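Local structure of chloramphenicol acetyltransferase (Bacteroides thetaiotaomicron, 2I9D) at residues N27-I32 against A192-H197; F70-D75 against H197-G202; G142-I147 against N170-L175. The protein probably transfers an acetyl group from acetyl-CoA to a hydroxyl of chloramphenicol, as a trimeric acyltransferase of the chloramphenicol acetyltransferase family. One frame throughout, in Å; residues are numbered along the deposited sequence.

How the interactions relate
All three contacts lie within one acyltransferase fold, their centres 9 to 12 Å apart. Interactions 1 and 3 belong to the same mixed sheet. In it strand 186-196 lies between strand 29-37 and strand 174-183, and strand 146-151 follows. Interaction 2 joins the region of strand 72-74, in a small separate sheet, to the loop after strand 186-196. Along the chain the segments of interactions 1 and 2 alternate, and interaction 3 is nested inside both. Interactions 1 and 2 share His197, the predicted proton acceptor, and both touch a second subunit. Arg73 ties interaction 2 to interaction 3. Interactions 1 and 2 thus meet at the probable catalytic histidine, and interaction 3 lies further across the sheet.

Interaction 1 (N27-I32 against A192-H197); sequences NPQLSI and AMTIHH
Gln29 lies across Thr194 on one face of an antiparallel strand pair. Strand 29-37, the neighbour of strand 186-196, is at the sheet edge within its own chain, but Ser31 and Ile32 pair with a strand of a second subunit. Gln29 CB sits 3.3 Å from Ile195 O. CG is anti to the carbonyl carbon (chi1 -56°) and stays near that oxygen. The chain then runs extended: Gln29 CD lies 3.8 Å from Thr194 CG2, and Gln29 NE2 lies 3.5 Å from the same methyl. Beyond the strand pair, OE1 accepts from Asn170 N, while NE2 gives a weak bond to Thr163 O.

On the same face Ser31 OG and Thr194 OG1 share a hydrogen bond of 2.8 Å. Either hydroxyl could donate. Both oxygens also receive weak bonds from Gly162 N. The other face is apolar. There Ile32 CG2 lies alongside Met193 CG at 3.6 Å, and the two side chains point the same way. Met193 is modelled as selenomethionine.

The strand pair ends at the histidines. Pro28 CB stands over a face of the His196 ring, 3.8 Å from its centroid. Pro28 O accepts from His197 N at 2.8 Å, with an N-H...O angle of 161°. His197 is the predicted proton acceptor. The chemistry divides the contact into a polar face and an apolar face. The Pro28 bond fixes the backbone just where the probable catalytic base leaves the sheet.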
# COMPACT_ATOMS: atom_id res chain seq x y z
N ASN A 27 -6.59 -12.56 -5.30
CA ASN A 27 -6.79 -11.37 -4.52
C ASN A 27 -7.61 -10.37 -5.32
O ASN A 27 -7.08 -9.72 -6.21
CB ASN A 27 -5.42 -10.80 -4.11
CG ASN A 27 -5.52 -9.43 -3.53
OD1 ASN A 27 -6.59 -9.01 -3.09
ND2 ASN A 27 -4.43 -8.71 -3.54
N PRO A 28 -8.93 -10.28 -5.04
CA PRO A 28 -9.88 -9.34 -5.71
C PRO A 28 -9.93 -7.95 -5.08
O PRO A 28 -10.78 -7.14 -5.45
CB PRO A 28 -11.23 -10.01 -5.47
CG PRO A 28 -11.08 -10.62 -4.11
CD PRO A 28 -9.63 -11.13 -4.06
N GLN A 29 -9.01 -7.66 -4.16
CA GLN A 29 -9.09 -6.46 -3.35
C GLN A 29 -8.18 -5.41 -3.90
O GLN A 29 -7.13 -5.70 -4.47
CB GLN A 29 -8.65 -6.73 -1.91
CG GLN A 29 -9.44 -7.86 -1.24
CD GLN A 29 -9.15 -7.98 0.23
OE1 GLN A 29 -10.06 -8.20 1.02
NE2 GLN A 29 -7.88 -7.84 0.62
N LEU A 30 -8.55 -4.16 -3.68
CA LEU A 30 -7.52 -3.16 -3.81
C LEU A 30 -7.37 -2.30 -2.58
O LEU A 30 -8.36 -2.05 -1.88
CB LEU A 30 -7.59 -2.42 -5.17
CG LEU A 30 -8.08 -1.07 -5.66
CD1 LEU A 30 -7.61 0.11 -4.80
CD2 LEU A 30 -7.41 -1.01 -7.01
N SER A 31 -6.14 -1.85 -2.32
CA SER A 31 -5.90 -0.85 -1.26
C SER A 31 -5.56 0.50 -1.87
O SER A 31 -4.87 0.58 -2.88
CB SER A 31 -4.78 -1.26 -0.30
OG SER A 31 -4.99 -2.55 0.20
N ILE A 32 -5.98 1.55 -1.20
CA ILE A 32 -5.65 2.88 -1.68
C ILE A 32 -5.43 3.73 -0.45
O ILE A 32 -6.09 3.52 0.57
CB ILE A 32 -6.80 3.47 -2.57
CG1 ILE A 32 -6.49 4.92 -3.02
CG2 ILE A 32 -8.19 3.36 -1.85
CD1 ILE A 32 -7.41 5.43 -4.13
N ALA A 192 -6.35 5.32 4.45
CA ALA A 192 -6.12 4.15 3.64
C ALA A 192 -7.38 3.28 3.72
O ALA A 192 -8.13 3.33 4.71
CB ALA A 192 -4.91 3.39 4.17
N MSE A 193 -7.61 2.49 2.67
CA MSE A 193 -8.69 1.53 2.69
C MSE A 193 -8.48 0.36 1.75
O MSE A 193 -7.79 0.47 0.74
CB MSE A 193 -10.04 2.22 2.44
CG MSE A 193 -10.20 2.81 1.05
SE MSE A 193 -11.88 3.88 0.82
CE MSE A 193 -13.16 2.72 1.82
N THR A 194 -9.08 -0.77 2.10
CA THR A 194 -9.04 -2.00 1.33
C THR A 194 -10.47 -2.43 0.99
O THR A 194 -11.29 -2.64 1.88
CB THR A 194 -8.25 -3.07 2.08
OG1 THR A 194 -6.91 -2.61 2.18
CG2 THR A 194 -8.24 -4.43 1.35
N ILE A 195 -10.77 -2.51 -0.29
CA ILE A 195 -12.13 -2.81 -0.73
C ILE A 195 -12.10 -3.99 -1.71
O ILE A 195 -11.02 -4.40 -2.12
CB ILE A 195 -12.91 -1.52 -1.28
CG1 ILE A 195 -12.11 -0.72 -2.33
CG2 ILE A 195 -13.31 -0.59 -0.09
CD1 ILE A 195 -11.77 -1.47 -3.62
N HIS A 196 -13.26 -4.55 -2.02
CA HIS A 196 -13.35 -5.61 -3.02
C HIS A 196 -13.58 -4.93 -4.37
O HIS A 196 -14.54 -4.19 -4.52
CB HIS A 196 -14.52 -6.54 -2.69
CG HIS A 196 -14.52 -7.82 -3.46
ND1 HIS A 196 -14.73 -7.87 -4.82
CD2 HIS A 196 -14.37 -9.10 -3.05
CE1 HIS A 196 -14.66 -9.12 -5.23
NE2 HIS A 196 -14.48 -9.89 -4.17
N HIS A 197 -12.71 -5.16 -5.35
CA HIS A 197 -12.82 -4.49 -6.65
C HIS A 197 -14.11 -4.88 -7.42
O HIS A 197 -14.53 -4.15 -8.35
CB HIS A 197 -11.58 -4.78 -7.51
CG HIS A 197 -11.28 -3.73 -8.54
ND1 HIS A 197 -12.26 -2.94 -9.11
CD2 HIS A 197 -10.12 -3.37 -9.12
CE1 HIS A 197 -11.70 -2.12 -9.98
NE2 HIS A 197 -10.40 -2.36 -10.00

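Interaction 2 (F70-D75 against H197-G202); sequences FRYRID and HGFIDG
Phe199 turns the face of its ring to Tyr72. Tyr72 CB stands over that face, 3.6 Å from the ring centroid and 20° off the normal. The two rings meet obliquely, with centroids 5.8 Å apart and planes at 39°. The Tyr72 ring is carried off to one side, with CG anti to its own carbonyl carbon (chi1 -78°). The far end of the Phe199 ring meets Ile74 obliquely, CZ lying 3.8 Å from Ile74 CG1.

A second pair is set differently. Phe70 and Ile200 cross at about a right angle. Ile200 CD1 sits over one face of the Phe70 ring, 3.9 Å from its centroid, a CH-pi contact.

Arg73 sets its guanidinium against the backbone of its own segment. Arg73 NH1 and Arg73 NH2 both bond Phe70 O, at 2.9 and 3.1 Å. Arg73 NH1 also bonds Tyr72 O, at 2.7 Å. These oxygens lie close to the guanidinium plane, so the three bonds fix how the group is turned and tie the Phe70 and Tyr72 carbonyls together.

Residues 197-202 read HGFIDG, the HXXXDG signature of CoA-dependent acyltransferases. Asp201 OD1 lies at the edge of the His197 ring, in its plane. Asp201 OD2 forms a salt bridge with Arg15, and Phe22 stacks on His197. Phe199 and Ile200, the middle of the signature, are what pack against residues 70-74.

Around the contact, strand 80-83 packs on Tyr72 through Leu82. Strand 186-196 reaches Phe70 with Met193 and Ile200 with Ile195. Helix 202-216 covers Phe70 and Ile200 with Leu205.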
# COMPACT_ATOMS: atom_id res chain seq x y z
N PHE A 70 -20.50 0.96 -1.42
CA PHE A 70 -19.76 0.66 -0.19
C PHE A 70 -20.59 -0.15 0.81
O PHE A 70 -20.13 -0.44 1.91
CB PHE A 70 -19.21 1.97 0.43
CG PHE A 70 -18.07 2.58 -0.37
CD1 PHE A 70 -16.74 2.36 -0.01
CD2 PHE A 70 -18.34 3.36 -1.51
CE1 PHE A 70 -15.69 2.89 -0.76
CE2 PHE A 70 -17.31 3.90 -2.28
CZ PHE A 70 -15.97 3.67 -1.90
N ARG A 71 -21.81 -0.52 0.43
CA ARG A 71 -22.73 -1.27 1.27
C ARG A 71 -22.87 -2.72 0.79
O ARG A 71 -23.58 -3.51 1.42
CB ARG A 71 -24.10 -0.58 1.30
CG ARG A 71 -24.11 0.71 2.17
CD ARG A 71 -25.50 1.09 2.64
NE ARG A 71 -26.02 2.19 1.85
CZ ARG A 71 -26.89 2.07 0.85
NH1 ARG A 71 -27.38 0.89 0.53
NH2 ARG A 71 -27.25 3.14 0.18
N TYR A 72 -22.23 -3.03 -0.34
CA TYR A 72 -22.27 -4.35 -0.93
C TYR A 72 -21.29 -5.26 -0.22
O TYR A 72 -20.14 -4.85 0.04
CB TYR A 72 -21.92 -4.30 -2.42
CG TYR A 72 -23.05 -3.82 -3.30
CD1 TYR A 72 -23.73 -4.69 -4.14
CD2 TYR A 72 -23.46 -2.46 -3.27
CE1 TYR A 72 -24.78 -4.24 -4.94
CE2 TYR A 72 -24.50 -2.00 -4.05
CZ TYR A 72 -25.16 -2.89 -4.88
OH TYR A 72 -26.19 -2.41 -5.67
N ARG A 73 -21.74 -6.49 0.08
CA ARG A 73 -20.96 -7.51 0.77
C ARG A 73 -21.17 -8.88 0.14
O ARG A 73 -22.18 -9.14 -0.53
CB ARG A 73 -21.32 -7.57 2.26
CG ARG A 73 -21.17 -6.27 3.01
CD ARG A 73 -19.69 -5.89 3.30
NE ARG A 73 -19.61 -4.61 4.03
CZ ARG A 73 -19.57 -3.39 3.47
NH1 ARG A 73 -19.59 -3.24 2.16
NH2 ARG A 73 -19.48 -2.32 4.23
N ILE A 74 -20.18 -9.76 0.32
CA ILE A 74 -20.36 -11.16 0.00
C ILE A 74 -20.71 -11.75 1.36
O ILE A 74 -19.86 -11.78 2.28
CB ILE A 74 -19.07 -11.83 -0.55
CG1 ILE A 74 -18.57 -11.13 -1.83
CG2 ILE A 74 -19.31 -13.34 -0.77
CD1 ILE A 74 -17.36 -11.80 -2.51
N ASP A 75 -21.97 -12.19 1.51
CA ASP A 75 -22.45 -12.75 2.78
C ASP A 75 -21.82 -14.12 3.11
O ASP A 75 -21.17 -14.72 2.25
CB ASP A 75 -23.98 -12.79 2.79
CG ASP A 75 -24.59 -11.73 3.72
OD1 ASP A 75 -23.86 -10.92 4.36
OD2 ASP A 75 -25.85 -11.73 3.82
N HIS A 197 -12.71 -5.16 -5.35
CA HIS A 197 -12.82 -4.49 -6.65
C HIS A 197 -14.11 -4.88 -7.42
O HIS A 197 -14.53 -4.15 -8.35
CB HIS A 197 -11.58 -4.78 -7.51
CG HIS A 197 -11.28 -3.73 -8.54
ND1 HIS A 197 -12.26 -2.94 -9.11
CD2 HIS A 197 -10.12 -3.37 -9.12
CE1 HIS A 197 -11.70 -2.12 -9.98
NE2 HIS A 197 -10.40 -2.36 -10.00
N GLY A 198 -14.71 -6.03 -7.08
CA GLY A 198 -15.99 -6.45 -7.66
C GLY A 198 -17.11 -5.45 -7.39
O GLY A 198 -18.04 -5.34 -8.19
N PHE A 199 -16.99 -4.71 -6.29
CA PHE A 199 -18.02 -3.76 -5.85
C PHE A 199 -17.69 -2.30 -6.10
O PHE A 199 -18.59 -1.46 -6.15
CB PHE A 199 -18.31 -3.92 -4.35
CG PHE A 199 -18.81 -5.28 -3.94
CD1 PHE A 199 -19.85 -5.90 -4.62
CD2 PHE A 199 -18.26 -5.93 -2.83
CE1 PHE A 199 -20.32 -7.15 -4.23
CE2 PHE A 199 -18.72 -7.19 -2.43
CZ PHE A 199 -19.76 -7.81 -3.12
N ILE A 200 -16.40 -1.99 -6.18
CA ILE A 200 -15.93 -0.60 -6.12
C ILE A 200 -14.83 -0.41 -7.15
O ILE A 200 -13.88 -1.20 -7.20
CB ILE A 200 -15.43 -0.24 -4.68
CG1 ILE A 200 -16.62 -0.09 -3.73
CG2 ILE A 200 -14.52 1.05 -4.64
CD1 ILE A 200 -16.32 -0.55 -2.31
N ASP A 201 -14.97 0.64 -7.97
CA ASP A 201 -13.91 1.08 -8.89
C ASP A 201 -13.34 2.42 -8.45
O ASP A 201 -13.85 3.05 -7.52
CB ASP A 201 -14.45 1.24 -10.31
CG ASP A 201 -15.05 -0.04 -10.88
OD1 ASP A 201 -14.45 -1.14 -10.72
OD2 ASP A 201 -16.12 0.07 -11.50
N GLY A 202 -12.30 2.86 -9.17
CA GLY A 202 -11.67 4.16 -8.93
C GLY A 202 -12.67 5.27 -8.74
O GLY A 202 -12.52 6.13 -7.86

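Interaction 3 (G142-I147 against N170-L175)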
# COMPACT_ATOMS: atom_id res chain seq x y z
N GLY A 142 -22.86 -13.47 11.25
CA GLY A 142 -23.04 -13.23 9.82
C GLY A 142 -23.42 -11.79 9.50
O GLY A 142 -24.06 -11.55 8.50
N ASP A 143 -23.05 -10.83 10.35
CA ASP A 143 -23.35 -9.43 10.06
C ASP A 143 -22.11 -8.77 9.46
O ASP A 143 -21.14 -8.46 10.18
CB ASP A 143 -23.85 -8.68 11.30
CG ASP A 143 -24.34 -7.26 11.00
OD1 ASP A 143 -24.36 -6.82 9.83
OD2 ASP A 143 -24.69 -6.54 11.94
N TYR A 144 -22.13 -8.59 8.13
CA TYR A 144 -21.02 -7.93 7.43
C TYR A 144 -21.38 -6.48 7.07
O TYR A 144 -20.65 -5.81 6.34
CB TYR A 144 -20.59 -8.71 6.19
CG TYR A 144 -20.09 -10.12 6.44
CD1 TYR A 144 -19.75 -10.55 7.72
CD2 TYR A 144 -19.91 -11.00 5.37
CE1 TYR A 144 -19.28 -11.84 7.95
CE2 TYR A 144 -19.45 -12.30 5.60
CZ TYR A 144 -19.16 -12.71 6.90
OH TYR A 144 -18.69 -13.98 7.11
N GLY A 145 -22.50 -6.00 7.60
CA GLY A 145 -22.96 -4.64 7.30
C GLY A 145 -22.23 -3.64 8.16
O GLY A 145 -22.83 -2.92 9.00
N LEU A 146 -20.91 -3.62 7.96
CA LEU A 146 -19.98 -2.86 8.80
C LEU A 146 -18.78 -2.40 7.97
O LEU A 146 -18.48 -2.97 6.95
CB LEU A 146 -19.44 -3.75 9.93
CG LEU A 146 -20.43 -4.27 10.97
CD1 LEU A 146 -19.91 -5.60 11.44
CD2 LEU A 146 -20.58 -3.27 12.12
N ILE A 147 -18.09 -1.37 8.45
CA ILE A 147 -16.72 -1.07 8.01
C ILE A 147 -15.91 -0.99 9.28
O ILE A 147 -16.49 -1.02 10.37
CB ILE A 147 -16.60 0.22 7.14
CG1 ILE A 147 -17.12 1.47 7.89
CG2 ILE A 147 -17.34 0.02 5.83
CD1 ILE A 147 -16.78 2.83 7.19
N ASN A 170 -11.72 -9.94 2.30
CA ASN A 170 -12.23 -9.68 3.65
C ASN A 170 -13.75 -9.59 3.68
O ASN A 170 -14.37 -9.20 2.69
CB ASN A 170 -11.65 -8.37 4.20
CG ASN A 170 -10.14 -8.40 4.26
OD1 ASN A 170 -9.56 -9.43 4.54
ND2 ASN A 170 -9.51 -7.26 4.04
N ASN A 171 -14.35 -9.91 4.83
CA ASN A 171 -15.82 -9.79 5.00
C ASN A 171 -16.36 -8.38 4.80
O ASN A 171 -17.46 -8.21 4.27
CB ASN A 171 -16.26 -10.36 6.35
CG ASN A 171 -15.90 -11.81 6.49
OD1 ASN A 171 -16.01 -12.58 5.54
ND2 ASN A 171 -15.44 -12.20 7.68
N TYR A 172 -15.59 -7.37 5.21
CA TYR A 172 -15.95 -5.95 5.03
C TYR A 172 -14.71 -5.05 4.79
O TYR A 172 -13.58 -5.48 4.98
CB TYR A 172 -16.80 -5.43 6.21
CG TYR A 172 -16.37 -6.00 7.53
CD1 TYR A 172 -15.29 -5.44 8.25
CD2 TYR A 172 -17.01 -7.12 8.06
CE1 TYR A 172 -14.88 -5.98 9.46
CE2 TYR A 172 -16.60 -7.67 9.27
CZ TYR A 172 -15.54 -7.10 9.97
OH TYR A 172 -15.14 -7.68 11.17
N PRO A 173 -14.93 -3.82 4.29
CA PRO A 173 -13.86 -2.80 4.14
C PRO A 173 -13.11 -2.50 5.43
O PRO A 173 -13.71 -2.37 6.49
CB PRO A 173 -14.62 -1.56 3.65
CG PRO A 173 -15.80 -2.13 2.92
CD PRO A 173 -16.21 -3.35 3.73
N LEU A 174 -11.79 -2.41 5.30
CA LEU A 174 -10.86 -2.12 6.36
C LEU A 174 -10.19 -0.77 6.05
O LEU A 174 -9.74 -0.55 4.93
CB LEU A 174 -9.80 -3.25 6.44
CG LEU A 174 -10.23 -4.66 6.91
CD1 LEU A 174 -9.03 -5.61 7.11
CD2 LEU A 174 -11.06 -4.55 8.23
N LEU A 175 -10.15 0.12 7.03
CA LEU A 175 -9.63 1.48 6.84
C LEU A 175 -8.64 1.80 7.94
O LEU A 175 -8.65 1.18 9.02
CB LEU A 175 -10.73 2.55 6.84
CG LEU A 175 -11.73 2.57 5.67
CD1 LEU A 175 -13.00 1.73 5.98
CD2 LEU A 175 -12.10 3.99 5.33
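Tyr144 O is gripped by Arg73 NE and, weakly, by Leu146 N at 2.7 Å, while Tyr172 CB packs 3.9 Å from the same oxygen. The contact leads into two parallel neighbouring strands of the mixed sheet, 146-151 and 174-183. Ahead of the first strand, Asp143 OD1 accepts from Gly145 N in an Asx turn, and Gly145 is the centre of an inverse gamma turn.

Tyr144 and Asn171 form the flat part of the contact. Asn171 CB lies over the centre of the Tyr144 ring, 3.5 Å from the centroid. With CG anti to the carbonyl carbon (chi1 -60°), the amide continues over the same face, stacked with its plane 11° from that of the ring. Asn171 OD1 accepts from Lys166 NZ, which helps to fix the amide.

Tyr172 CB lies 3.1 Å from Leu146 O, and the Tyr172 OH bonds Glu135. Leu146 O accepts from Arg73 NH2, so one arginine holds two carbonyls of this segment. Helix 52-66 covers Ile147 and Leu175. Where the strands begin, Ile147 crosses Pro173 at about a right angle, with CG2 3.8 Å from Pro173 CB. Leu175 CD1 touches Ile147 CB at 4.1 Å.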